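Local coordinates for protein phospholipase C-beta (PLC-beta) (PDB 3QR0) that is a multidomain phospholipase C-beta with PH, EF-hand-like, TIM-barrel and C2 domains and a bound calcium ion, at residues K625-F628 with M629-L632. Residues are numbered along the deposited sequence; the frame is centred on the assembly and turned at random.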
loop_
_atom_site.group_PDB
_atom_site.type_symbol
_atom_site.label_atom_id
_atom_site.label_comp_id
_atom_site.label_asym_id
_atom_site.label_seq_id
_atom_site.Cartn_x
_atom_site.Cartn_y
_atom_site.Cartn_z
ATOM N N LYS A 625 -16.869 2.049 5.439
ATOM C CA LYS A 625 -17.557 0.767 5.276
ATOM C C LYS A 625 -18.741 0.892 4.295
ATOM O O LYS A 625 -19.336 1.964 4.157
ATOM C CB LYS A 625 -18.040 0.221 6.630
ATOM C CG LYS A 625 -16.902 -0.183 7.577
ATOM C CD LYS A 625 -17.384 -1.055 8.743
ATOM C CE LYS A 625 -17.759 -0.239 9.947
ATOM N NZ LYS A 625 -18.413 -1.041 11.018
ATOM N N PRO A 626 -19.079 -0.203 3.595
ATOM C CA PRO A 626 -20.241 -0.146 2.702
ATOM C C PRO A 626 -21.520 0.308 3.423
ATOM O O PRO A 626 -21.711 0.002 4.597
ATOM C CB PRO A 626 -20.375 -1.590 2.209
ATOM C CG PRO A 626 -19.000 -2.155 2.302
ATOM C CD PRO A 626 -18.357 -1.485 3.491
ATOM N N GLU A 627 -22.371 1.049 2.724
ATOM C CA GLU A 627 -23.581 1.616 3.326
ATOM C C GLU A 627 -24.430 0.567 4.042
ATOM O O GLU A 627 -24.915 0.812 5.154
ATOM C CB GLU A 627 -24.431 2.331 2.269
ATOM C CG GLU A 627 -25.516 3.221 2.856
ATOM C CD GLU A 627 -26.297 3.978 1.793
ATOM O OE1 GLU A 627 -26.685 3.361 0.777
ATOM O OE2 GLU A 627 -26.531 5.189 1.981
ATOM N N PHE A 628 -24.588 -0.608 3.434
ATOM C CA PHE A 628 -25.422 -1.648 4.037
ATOM C C PHE A 628 -24.890 -2.087 5.409
ATOM O O PHE A 628 -25.672 -2.516 6.254
ATOM C CB PHE A 628 -25.602 -2.850 3.096
ATOM C CG PHE A 628 -24.462 -3.825 3.111
ATOM C CD1 PHE A 628 -24.525 -4.974 3.886
ATOM C CD2 PHE A 628 -23.332 -3.604 2.338
ATOM C CE1 PHE A 628 -23.470 -5.886 3.898
ATOM C CE2 PHE A 628 -22.273 -4.505 2.346
ATOM C CZ PHE A 628 -22.344 -5.649 3.126
ATOM N N MET A 629 -23.578 -1.955 5.621
ATOM C CA MET A 629 -22.935 -2.287 6.902
ATOM C C MET A 629 -23.113 -1.201 7.956
ATOM O O MET A 629 -22.812 -1.426 9.130
ATOM C CB MET A 629 -21.423 -2.498 6.720
ATOM C CG MET A 629 -21.033 -3.582 5.735
ATOM S SD MET A 629 -21.159 -5.229 6.441
ATOM C CE MET A 629 -19.765 -5.213 7.574
ATOM N N ARG A 630 -23.552 -0.015 7.531
ATOM C CA ARG A 630 -23.770 1.114 8.432
ATOM C C ARG A 630 -25.251 1.356 8.726
ATOM O O ARG A 630 -25.584 2.138 9.613
ATOM C CB ARG A 630 -23.157 2.382 7.834
ATOM C CG ARG A 630 -21.647 2.298 7.652
ATOM C CD ARG A 630 -21.053 3.598 7.142
ATOM N NE ARG A 630 -20.959 3.644 5.681
ATOM C CZ ARG A 630 -21.679 4.426 4.877
ATOM N NH1 ARG A 630 -22.590 5.265 5.359
ATOM N NH2 ARG A 630 -21.478 4.371 3.567
ATOM N N LYS A 631 -26.138 0.698 7.986
ATOM C CA LYS A 631 -27.577 0.880 8.181
ATOM C C LYS A 631 -28.038 0.173 9.449
ATOM O O LYS A 631 -27.946 -1.049 9.554
ATOM C CB LYS A 631 -28.370 0.380 6.968
ATOM C CG LYS A 631 -28.358 1.353 5.804
ATOM C CD LYS A 631 -29.417 1.028 4.756
ATOM C CE LYS A 631 -29.520 2.157 3.730
ATOM N NZ LYS A 631 -30.339 1.776 2.544
ATOM N N LEU A 632 -28.536 0.956 10.404
ATOM C CA LEU A 632 -28.902 0.446 11.726
ATOM C C LEU A 632 -30.075 -0.538 11.702
ATOM O O LEU A 632 -30.152 -1.433 12.542
ATOM C CB LEU A 632 -29.234 1.608 12.670
ATOM C CG LEU A 632 -28.074 2.552 13.006
ATOM C CD1 LEU A 632 -28.554 3.687 13.884
ATOM C CD2 LEU A 632 -26.935 1.806 13.684
HETATM O O HOH W 1 -20.818 -2.821 10.800
HETATM O O HOH W 2 -20.801 0.471 10.561
#
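Arg-630 reaches back along the chain to the carbonyl of Lys-625: NE donates to O at 2.8 Å, nearly straight (167°), and NH2 adds a weak second bond to the same oxygen. The acceptor lies 4° from the guanidinium plane, whereas NE sits well above the carbonyl plane. A bend at chi3 (-92°) turns the guanidinium so that one face rests on Glu-627 CA.

Backbone bonds define the turn. Met-629 N donates to Pro-626 O at 2.9 Å and Arg-630 N to Glu-627 O at 2.9 Å, both i to i+3; the two i to i+4 bonds, Arg-630 N to Pro-626 O and Lys-631 N to Glu-627 O, are weak.

The apolar contacts centre on Met-629, whose CG lies over one face of the Phe-628 ring, 3.7 Å from its centroid. Its SD approaches obliquely, 3.5 Å from Phe-628 CE1, while Phe-636 meets that ring edge-to-face.

Two waters lie between Lys-625 NZ and Met-629 O and can bridge them; NZ has its strongest partner in Gly-592 O, and the waters and Asn-564 O share its remaining hydrogens.

The arrangement is a short helical turn held mainly by i to i+3 bonds, following strand 622-624 at the end of the TIM-barrel Y region, with a Met-aromatic contact between successive residues.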